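PDB 5FR8: tonb-dependent siderophore receptor from Acinetobacter baumannii, which probably binds ferric siderophores at the outer membrane, possibly ferric enterobactin, as the first step of iron uptake. Local coordinates for residues 364-370 with 416-422; 296-300 with 312-316; 426-432 with 448-454. One frame throughout, in Å; residues are numbered along the deposited sequence.

Contact 1. Residues 364-370 with 416-422; sequences LPQVLTV and YIEDNLK
Two neighbouring antiparallel strands of the beta-barrel wall meet here, 365-370 against 416-422. Their axes come within 4.6 Å. Thr-369 and Glu-418 form a hydrogen-bonded pair. Thr-369 N donates to Glu-418 O at 2.6 Å, and Glu-418 N returns a bond to Thr-369 O. Lys-422 N also bonds Pro-365 O, at 3.1 Å.

Side chains alternate between the two faces of the wall. On the face of Gln-366, Leu-368 and Asp-419, a polar bond spans the strands. Gln-366 NE2 donates to Asp-419 OD2 at 2.8 Å. The carboxylate uses its syn lone pair, on the side of OD1, and OD2 lies close to the plane of the amide. Amide and carboxylate are nevertheless turned 39° apart. The extended Gln-366 chain carries its amide over to the acid, and its CB passes OD1 on the way.

Farther along this face, Leu-368 reaches across with CD1. Its CG is anti to the backbone N (chi1 -176°), and CD1 meets Ile-417 CG1 at 3.6 Å. Phe-360 of strand 343-361 touches both Leu-368 and Gln-366.

This is the 22-stranded barrel of the TonB-dependent receptors, closed on the inside by the plug. The face of Val-367, Thr-369, Glu-418 and Asn-420 looks inward. Here Thr-369 and Glu-418 lie side by side and point the same way, CG2 of the threonine 3.6 Å from OE1 of the glutamate. Glu-418 OE1 forms a salt bridge with Arg-145, and Asn-420 ND2 bonds Val-29 O. Thr-369 CG2 also comes to the edge of the Tyr-416 ring, 4.0 Å from CE2.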
loop_
_atom_site.group_PDB
_atom_site.type_symbol
_atom_site.label_atom_id
_atom_site.label_comp_id
_atom_site.label_asym_id
_atom_site.label_seq_id
_atom_site.Cartn_x
_atom_site.Cartn_y
_atom_site.Cartn_z
ATOM N N LEU A 364 23.765 -16.296 27.782
ATOM C CA LEU A 364 22.846 -17.063 26.938
ATOM C C LEU A 364 23.331 -17.070 25.502
ATOM O O LEU A 364 24.173 -16.254 25.120
ATOM C CB LEU A 364 21.440 -16.452 26.962
ATOM C CG LEU A 364 20.766 -16.331 28.328
ATOM C CD1 LEU A 364 19.532 -15.441 28.237
ATOM C CD2 LEU A 364 20.422 -17.705 28.904
ATOM N N PRO A 365 22.801 -17.992 24.694
ATOM C CA PRO A 365 23.083 -17.928 23.263
ATOM C C PRO A 365 22.454 -16.695 22.618
ATOM O O PRO A 365 21.300 -16.366 22.912
ATOM C CB PRO A 365 22.454 -19.223 22.728
ATOM C CG PRO A 365 22.373 -20.136 23.915
ATOM C CD PRO A 365 22.095 -19.228 25.068
ATOM N N GLN A 366 23.194 -16.005 21.752
ATOM C CA GLN A 366 22.665 -14.773 21.146
ATOM C C GLN A 366 23.048 -14.613 19.684
ATOM O O GLN A 366 23.959 -15.249 19.189
ATOM C CB GLN A 366 23.138 -13.540 21.921
ATOM C CG GLN A 366 22.737 -13.518 23.388
ATOM C CD GLN A 366 23.644 -12.606 24.187
ATOM O OE1 GLN A 366 24.481 -13.071 24.957
ATOM N NE2 GLN A 366 23.497 -11.309 23.995
ATOM N N VAL A 367 22.331 -13.744 18.994
ATOM C CA VAL A 367 22.708 -13.339 17.664
ATOM C C VAL A 367 22.498 -11.830 17.600
ATOM O O VAL A 367 21.359 -11.351 17.535
ATOM C CB VAL A 367 21.890 -14.076 16.584
ATOM C CG1 VAL A 367 22.297 -13.597 15.186
ATOM C CG2 VAL A 367 22.085 -15.576 16.706
ATOM N N LEU A 368 23.598 -11.081 17.652
ATOM C CA LEU A 368 23.525 -9.629 17.614
ATOM C C LEU A 368 23.491 -9.130 16.189
ATOM O O LEU A 368 24.438 -9.341 15.435
ATOM C CB LEU A 368 24.720 -9.027 18.329
ATOM C CG LEU A 368 24.699 -7.510 18.437
ATOM C CD1 LEU A 368 23.715 -7.068 19.509
ATOM C CD2 LEU A 368 26.094 -6.966 18.731
ATOM N N THR A 369 22.396 -8.470 15.818
ATOM C CA THR A 369 22.349 -7.690 14.576
ATOM C C THR A 369 22.673 -6.211 14.859
ATOM O O THR A 369 22.185 -5.635 15.830
ATOM C CB THR A 369 20.978 -7.814 13.885
ATOM O OG1 THR A 369 20.843 -9.134 13.346
ATOM C CG2 THR A 369 20.848 -6.826 12.761
ATOM N N VAL A 370 23.515 -5.602 14.025
ATOM C CA VAL A 370 23.768 -4.168 14.130
ATOM C C VAL A 370 23.807 -3.557 12.733
ATOM O O VAL A 370 24.399 -4.135 11.826
ATOM C CB VAL A 370 25.061 -3.903 14.898
ATOM C CG1 VAL A 370 26.199 -4.693 14.278
ATOM C CG2 VAL A 370 25.353 -2.412 14.930
ATOM N N TYR A 416 20.563 0.848 14.136
ATOM C CA TYR A 416 19.787 -0.032 15.000
ATOM C C TYR A 416 20.622 -1.185 15.543
ATOM O O TYR A 416 21.652 -1.560 14.974
ATOM C CB TYR A 416 18.580 -0.561 14.248
ATOM C CG TYR A 416 18.913 -1.260 12.941
ATOM C CD1 TYR A 416 19.070 -0.543 11.743
ATOM C CD2 TYR A 416 19.036 -2.634 12.894
ATOM C CE1 TYR A 416 19.354 -1.189 10.556
ATOM C CE2 TYR A 416 19.332 -3.283 11.721
ATOM C CZ TYR A 416 19.481 -2.557 10.558
ATOM O OH TYR A 416 19.772 -3.230 9.401
ATOM N N ILE A 417 20.167 -1.734 16.661
ATOM C CA ILE A 417 20.812 -2.900 17.264
ATOM C C ILE A 417 19.737 -3.892 17.699
ATOM O O ILE A 417 18.636 -3.502 18.089
ATOM C CB ILE A 417 21.702 -2.514 18.449
ATOM C CG1 ILE A 417 22.358 -3.756 19.036
ATOM C CG2 ILE A 417 20.883 -1.816 19.518
ATOM C CD1 ILE A 417 23.584 -3.461 19.888
ATOM N N GLU A 418 20.055 -5.171 17.589
ATOM C CA GLU A 418 19.063 -6.219 17.746
ATOM C C GLU A 418 19.685 -7.491 18.279
ATOM O O GLU A 418 20.742 -7.926 17.805
ATOM C CB GLU A 418 18.437 -6.549 16.410
ATOM C CG GLU A 418 17.368 -5.586 15.963
ATOM C CD GLU A 418 16.704 -6.078 14.699
ATOM O OE1 GLU A 418 17.409 -6.762 13.915
ATOM O OE2 GLU A 418 15.497 -5.803 14.516
ATOM N N ASP A 419 19.013 -8.099 19.252
ATOM C CA ASP A 419 19.497 -9.324 19.848
ATOM C C ASP A 419 18.404 -10.395 19.788
ATOM O O ASP A 419 17.266 -10.144 20.162
ATOM C CB ASP A 419 19.916 -9.043 21.294
ATOM C CG ASP A 419 21.068 -9.911 21.763
ATOM O OD1 ASP A 419 21.444 -10.890 21.088
ATOM O OD2 ASP A 419 21.599 -9.601 22.839
ATOM N N ASN A 420 18.759 -11.580 19.297
ATOM C CA ASN A 420 17.923 -12.755 19.467
ATOM C C ASN A 420 18.535 -13.684 20.518
ATOM O O ASN A 420 19.599 -14.302 20.304
ATOM C CB ASN A 420 17.701 -13.500 18.153
ATOM C CG ASN A 420 16.888 -14.763 18.346
ATOM O OD1 ASN A 420 16.415 -15.040 19.454
ATOM N ND2 ASN A 420 16.712 -15.535 17.279
ATOM N N LEU A 421 17.847 -13.778 21.654
ATOM C CA LEU A 421 18.324 -14.555 22.805
ATOM C C LEU A 421 17.545 -15.865 22.942
ATOM O O LEU A 421 16.328 -15.885 22.801
ATOM C CB LEU A 421 18.153 -13.731 24.091
ATOM C CG LEU A 421 18.782 -12.327 24.180
ATOM C CD1 LEU A 421 17.856 -11.267 23.617
ATOM C CD2 LEU A 421 19.106 -11.954 25.614
ATOM N N LYS A 422 18.236 -16.968 23.201
ATOM C CA LYS A 422 17.550 -18.144 23.755
ATOM C C LYS A 422 17.636 -18.019 25.250
ATOM O O LYS A 422 18.670 -18.280 25.840
ATOM C CB LYS A 422 18.155 -19.466 23.287
ATOM C CG LYS A 422 17.280 -20.179 22.265
ATOM C CD LYS A 422 17.944 -21.456 21.779
ATOM C CE LYS A 422 18.009 -21.476 20.255
ATOM N NZ LYS A 422 19.200 -22.225 19.759
#

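Contact 2. Residues 296-300 with 312-316; sequences SYALT and LVAQY
This is a regular antiparallel contact within a beta hairpin of the barrel wall, made by strands 290-305 and 308-323. Residues 296-300 run against 312-316 at 167°. Two hydrogen-bonded pairs hold the backbones. Tyr-297 N donates to Tyr-316 O at 2.9 Å, and Tyr-316 N donates back to Tyr-297 O. Two residues on, Leu-299 N donates to Ala-314 O at 2.8 Å, and Ala-314 N donates back to Leu-299 O. The four bonds form a regular pattern.

The two tyrosines lie side by side and point the same way, on the face of Leu-299 and Ala-314. CD1 of Tyr-297 is 4.1 Å from CD2 of Tyr-316, near the plane of the Tyr-316 ring and at its edge. The same CD1 is 3.7 Å from Tyr-316 O, which lies in the plane of the Tyr-297 ring. CG of Tyr-297 sits beside its own backbone N (chi1 -49°), and this brings CD1 next to Tyr-316 O, the acceptor of that same N. Tyr-316 OH bonds Glu-348.

In a TonB-dependent receptor the wall has an outer side and a side facing the plug. The tyrosine face lies on the surface, consistent with the outer, lipid-facing side. The other face carries Ala-298, Thr-300, Val-313 and Gln-315, and it meets Lys-102 and Pro-103 inside the barrel. Ala-298 CB packs on Gln-315 CB at 3.9 Å. Beside them, Thr-300 and Val-313 lie side by side, with CG2 of the threonine 4.0 Å from CG2 of the valine. Ser-296 OG and Gln-315 NE2 both bond Asp-317 OD1.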
loop_
_atom_site.group_PDB
_atom_site.type_symbol
_atom_site.label_atom_id
_atom_site.label_comp_id
_atom_site.label_asym_id
_atom_site.label_seq_id
_atom_site.Cartn_x
_atom_site.Cartn_y
_atom_site.Cartn_z
ATOM N N SER A 296 14.783 1.262 -11.316
ATOM C CA SER A 296 15.369 0.864 -10.041
ATOM C C SER A 296 16.651 0.102 -10.259
ATOM O O SER A 296 16.696 -0.827 -11.064
ATOM C CB SER A 296 14.389 -0.034 -9.271
ATOM O OG SER A 296 14.630 -0.026 -7.863
ATOM N N TYR A 297 17.686 0.474 -9.521
ATOM C CA TYR A 297 18.971 -0.241 -9.566
ATOM C C TYR A 297 19.402 -0.578 -8.143
ATOM O O TYR A 297 19.386 0.275 -7.273
ATOM C CB TYR A 297 20.056 0.608 -10.194
ATOM C CG TYR A 297 19.660 1.246 -11.483
ATOM C CD1 TYR A 297 18.624 2.172 -11.513
ATOM C CD2 TYR A 297 20.340 0.965 -12.665
ATOM C CE1 TYR A 297 18.256 2.777 -12.688
ATOM C CE2 TYR A 297 19.963 1.568 -13.853
ATOM C CZ TYR A 297 18.918 2.475 -13.852
ATOM O OH TYR A 297 18.483 3.094 -14.994
ATOM N N ALA A 298 19.802 -1.813 -7.901
ATOM C CA ALA A 298 20.367 -2.119 -6.614
ATOM C C ALA A 298 21.606 -2.955 -6.783
ATOM O O ALA A 298 21.716 -3.725 -7.733
ATOM C CB ALA A 298 19.371 -2.830 -5.769
ATOM N N LEU A 299 22.539 -2.769 -5.860
ATOM C CA LEU A 299 23.785 -3.506 -5.829
ATOM C C LEU A 299 23.972 -3.994 -4.401
ATOM O O LEU A 299 23.856 -3.224 -3.443
ATOM C CB LEU A 299 24.928 -2.577 -6.210
ATOM C CG LEU A 299 26.264 -3.175 -6.650
ATOM C CD1 LEU A 299 26.131 -4.040 -7.894
ATOM C CD2 LEU A 299 27.209 -2.032 -6.923
ATOM N N THR A 300 24.237 -5.279 -4.246
ATOM C CA THR A 300 24.295 -5.866 -2.918
ATOM C C THR A 300 25.534 -6.716 -2.751
ATOM O O THR A 300 25.896 -7.449 -3.652
ATOM C CB THR A 300 23.074 -6.743 -2.667
ATOM O OG1 THR A 300 21.889 -5.961 -2.880
ATOM C CG2 THR A 300 23.092 -7.249 -1.242
ATOM N N LEU A 312 25.844 -5.319 2.656
ATOM C CA LEU A 312 25.747 -3.926 2.210
ATOM C C LEU A 312 24.809 -3.809 1.018
ATOM O O LEU A 312 24.772 -4.682 0.162
ATOM C CB LEU A 312 27.108 -3.353 1.847
ATOM C CG LEU A 312 28.079 -3.325 3.024
ATOM C CD1 LEU A 312 28.997 -4.537 2.991
ATOM C CD2 LEU A 312 28.929 -2.063 2.998
ATOM N N VAL A 313 24.049 -2.721 0.963
ATOM C CA VAL A 313 23.167 -2.474 -0.167
ATOM C C VAL A 313 23.252 -1.022 -0.629
ATOM O O VAL A 313 23.171 -0.098 0.176
ATOM C CB VAL A 313 21.693 -2.759 0.190
ATOM C CG1 VAL A 313 20.806 -2.669 -1.043
ATOM C CG2 VAL A 313 21.570 -4.135 0.806
ATOM N N ALA A 314 23.410 -0.827 -1.929
ATOM C CA ALA A 314 23.119 0.467 -2.512
ATOM C C ALA A 314 21.905 0.300 -3.426
ATOM O O ALA A 314 21.848 -0.662 -4.203
ATOM C CB ALA A 314 24.320 1.007 -3.273
ATOM N N GLN A 315 20.931 1.210 -3.319
ATOM C CA GLN A 315 19.864 1.279 -4.319
ATOM C C GLN A 315 19.489 2.721 -4.705
ATOM O O GLN A 315 19.539 3.643 -3.887
ATOM C CB GLN A 315 18.633 0.464 -3.903
ATOM C CG GLN A 315 17.693 1.140 -2.930
ATOM C CD GLN A 315 16.347 0.425 -2.832
ATOM O OE1 GLN A 315 15.966 -0.072 -1.760
ATOM N NE2 GLN A 315 15.596 0.414 -3.933
ATOM N N TYR A 316 19.118 2.876 -5.973
ATOM C CA TYR A 316 18.713 4.152 -6.579
ATOM C C TYR A 316 17.390 3.904 -7.325
ATOM O O TYR A 316 17.276 2.979 -8.133
ATOM C CB TYR A 316 19.822 4.660 -7.527
ATOM C CG TYR A 316 19.458 5.871 -8.350
ATOM C CD1 TYR A 316 19.247 7.101 -7.751
ATOM C CD2 TYR A 316 19.336 5.782 -9.736
ATOM C CE1 TYR A 316 18.893 8.208 -8.501
ATOM C CE2 TYR A 316 18.991 6.880 -10.491
ATOM C CZ TYR A 316 18.767 8.089 -9.867
ATOM O OH TYR A 316 18.405 9.195 -10.616
#

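Contact 3. Residues 426-432 with 448-454; sequences STDVVLG and SLNITQK
Thr-427 and Gln-453 cross obliquely at one end of this strand pair, with the threonine hydroxyl against the amide oxygen. Thr-427 OG1 donates to Gln-453 OE1 at 2.9 Å, and the donor is tilted 21° from the carbonyl plane of the amide. The Gln-453 chain leaves the backbone with CG anti to N and then bends at chi2 (58°). The bend brings the amide up to the Thr-427 side chain. Its other end is held too: Gln-453 NE2 donates to Lys-454 O at 3.0 Å, almost straight at 174°. Bonds at both ends of the amide would restrain its rotation. Thr-427 OG1 has a further partner in Thr-424 OG1.

On the same face, aliphatic groups follow. Leu-431 and Leu-449 lie side by side and point the same way, and CD2 of Leu-431 meets CD1 of Leu-449 at 3.8 Å. Val-429 comes at an angle to Leu-449, with CG1 4.2 Å from the same CD1. One methyl of Leu-449 thus serves two residues. The other methyl of Val-429, CG2, lies 4.2 Å from CG2 of Ile-451.

These residues belong to a beta hairpin of the barrel, strands 427-438 and 442-454. Backbone pairs tie it together, among them Val-430 N to Asn-450 O at 2.8 Å. Thr-452 N donates to Asp-428 O, and Gly-432 N to Ser-448 O.

The opposite face carries Asp-428, Val-430, Asn-450 and Thr-452. It looks into the barrel, toward helix 31-34 and Val-35. Val-430 CB rests 4.0 Å from Asn-450 CB, and both residues are buried. Asn-450 ND2 bonds Ser-38 OG, which links the wall to the segment inside it.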
loop_
_atom_site.group_PDB
_atom_site.type_symbol
_atom_site.label_atom_id
_atom_site.label_comp_id
_atom_site.label_asym_id
_atom_site.label_seq_id
_atom_site.Cartn_x
_atom_site.Cartn_y
_atom_site.Cartn_z
ATOM N N SER A 426 13.214 -23.259 25.948
ATOM C CA SER A 426 11.799 -23.076 25.663
ATOM C C SER A 426 11.458 -21.633 25.276
ATOM O O SER A 426 10.380 -21.365 24.717
ATOM C CB SER A 426 10.996 -23.465 26.906
ATOM O OG SER A 426 9.614 -23.526 26.615
ATOM N N THR A 427 12.362 -20.698 25.558
ATOM C CA THR A 427 12.045 -19.261 25.445
ATOM C C THR A 427 12.934 -18.508 24.450
ATOM O O THR A 427 14.130 -18.357 24.678
ATOM C CB THR A 427 12.145 -18.582 26.829
ATOM O OG1 THR A 427 11.643 -19.473 27.829
ATOM C CG2 THR A 427 11.330 -17.293 26.868
ATOM N N ASP A 428 12.353 -18.046 23.343
ATOM C CA ASP A 428 13.094 -17.238 22.344
ATOM C C ASP A 428 12.617 -15.787 22.421
ATOM O O ASP A 428 11.442 -15.532 22.197
ATOM C CB ASP A 428 12.892 -17.788 20.919
ATOM C CG ASP A 428 13.212 -19.309 20.796
ATOM O OD1 ASP A 428 13.327 -20.011 21.829
ATOM O OD2 ASP A 428 13.343 -19.817 19.656
ATOM N N VAL A 429 13.528 -14.852 22.735
ATOM C CA VAL A 429 13.209 -13.409 22.935
ATOM C C VAL A 429 14.071 -12.447 22.091
ATOM O O VAL A 429 15.290 -12.579 22.070
ATOM C CB VAL A 429 13.423 -12.996 24.399
ATOM C CG1 VAL A 429 13.187 -11.502 24.568
ATOM C CG2 VAL A 429 12.510 -13.804 25.317
ATOM N N VAL A 430 13.433 -11.473 21.422
ATOM C CA VAL A 430 14.122 -10.472 20.588
ATOM C C VAL A 430 14.007 -9.070 21.188
ATOM O O VAL A 430 12.897 -8.581 21.495
ATOM C CB VAL A 430 13.526 -10.406 19.161
ATOM C CG1 VAL A 430 14.225 -9.344 18.323
ATOM C CG2 VAL A 430 13.606 -11.759 18.474
ATOM N N LEU A 431 15.165 -8.428 21.328
ATOM C CA LEU A 431 15.261 -7.073 21.854
ATOM C C LEU A 431 15.901 -6.197 20.832
ATOM O O LEU A 431 17.083 -6.370 20.551
ATOM C CB LEU A 431 16.158 -7.030 23.076
ATOM C CG LEU A 431 15.550 -7.557 24.350
ATOM C CD1 LEU A 431 16.650 -7.858 25.366
ATOM C CD2 LEU A 431 14.555 -6.527 24.850
ATOM N N GLY A 432 15.144 -5.236 20.307
ATOM C CA GLY A 432 15.657 -4.293 19.322
ATOM C C GLY A 432 15.442 -2.832 19.678
ATOM O O GLY A 432 14.522 -2.483 20.397
ATOM N N SER A 448 11.586 -2.274 20.724
ATOM C CA SER A 448 10.945 -3.403 20.062
ATOM C C SER A 448 11.165 -4.758 20.797
ATOM O O SER A 448 12.229 -5.364 20.699
ATOM C CB SER A 448 11.498 -3.473 18.649
ATOM O OG SER A 448 10.726 -4.316 17.846
ATOM N N LEU A 449 10.155 -5.224 21.531
ATOM C CA LEU A 449 10.213 -6.525 22.219
ATOM C C LEU A 449 9.463 -7.604 21.429
ATOM O O LEU A 449 8.497 -7.316 20.743
ATOM C CB LEU A 449 9.603 -6.409 23.618
ATOM C CG LEU A 449 9.660 -7.675 24.488
ATOM C CD1 LEU A 449 11.076 -7.946 24.969
ATOM C CD2 LEU A 449 8.730 -7.560 25.686
ATOM N N ASN A 450 9.900 -8.853 21.517
ATOM C CA ASN A 450 9.202 -9.929 20.815
ATOM C C ASN A 450 9.517 -11.293 21.409
ATOM O O ASN A 450 10.661 -11.741 21.368
ATOM C CB ASN A 450 9.561 -9.925 19.328
ATOM C CG ASN A 450 8.687 -10.858 18.522
ATOM O OD1 ASN A 450 8.636 -12.061 18.789
ATOM N ND2 ASN A 450 7.960 -10.304 17.552
ATOM N N ILE A 451 8.486 -11.960 21.916
ATOM C CA ILE A 451 8.643 -13.155 22.718
ATOM C C ILE A 451 7.965 -14.357 22.082
ATOM O O ILE A 451 6.855 -14.267 21.576
ATOM C CB ILE A 451 8.007 -12.938 24.095
ATOM C CG1 ILE A 451 8.437 -11.571 24.648
ATOM C CG2 ILE A 451 8.327 -14.088 25.034
ATOM C CD1 ILE A 451 8.424 -11.516 26.161
ATOM N N THR A 452 8.640 -15.492 22.120
ATOM C CA THR A 452 8.016 -16.756 21.794
ATOM C C THR A 452 8.299 -17.703 22.975
ATOM O O THR A 452 9.434 -17.790 23.451
ATOM C CB THR A 452 8.538 -17.295 20.442
ATOM O OG1 THR A 452 8.003 -16.500 19.376
ATOM C CG2 THR A 452 8.101 -18.722 20.223
ATOM N N GLN A 453 7.263 -18.393 23.457
ATOM C CA GLN A 453 7.350 -19.189 24.688
ATOM C C GLN A 453 6.619 -20.513 24.537
ATOM O O GLN A 453 5.403 -20.565 24.679
ATOM C CB GLN A 453 6.726 -18.414 25.851
ATOM C CG GLN A 453 6.725 -19.159 27.185
ATOM C CD GLN A 453 8.122 -19.552 27.615
ATOM O OE1 GLN A 453 8.906 -18.710 28.070
ATOM N NE2 GLN A 453 8.458 -20.826 27.440
ATOM N N LYS A 454 7.365 -21.580 24.257
ATOM C CA LYS A 454 6.766 -22.907 24.117
ATOM C C LYS A 454 6.016 -23.195 25.395
ATOM O O LYS A 454 6.522 -22.898 26.470
ATOM C CB LYS A 454 7.850 -23.994 23.926
ATOM C CG LYS A 454 7.568 -25.054 22.855
ATOM C CD LYS A 454 8.188 -24.663 21.521
ATOM C CE LYS A 454 7.308 -25.072 20.353
ATOM N NZ LYS A 454 7.595 -24.228 19.160
#

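How the contacts relate
From the N terminus, contact 2 comes first and closes a hairpin with 11 residues between its segments. Strand 343-361 leads on to contact 1, which spans 45 residues, including helix 396-400. Contact 3 then closes a second hairpin, with 15 residues between its segments. The three follow in series; none nests or crosses another. Contacts 1 and 3 are neighbours in the wall, with centres about 11 Å apart. Strand 407-422 pairs with strand 427-438, and Leu-421 N probably bonds Val-429 O. Contact 2 lies farther round the barrel, its centre about 26 Å from that of contact 1 and about 31 Å from that of contact 3.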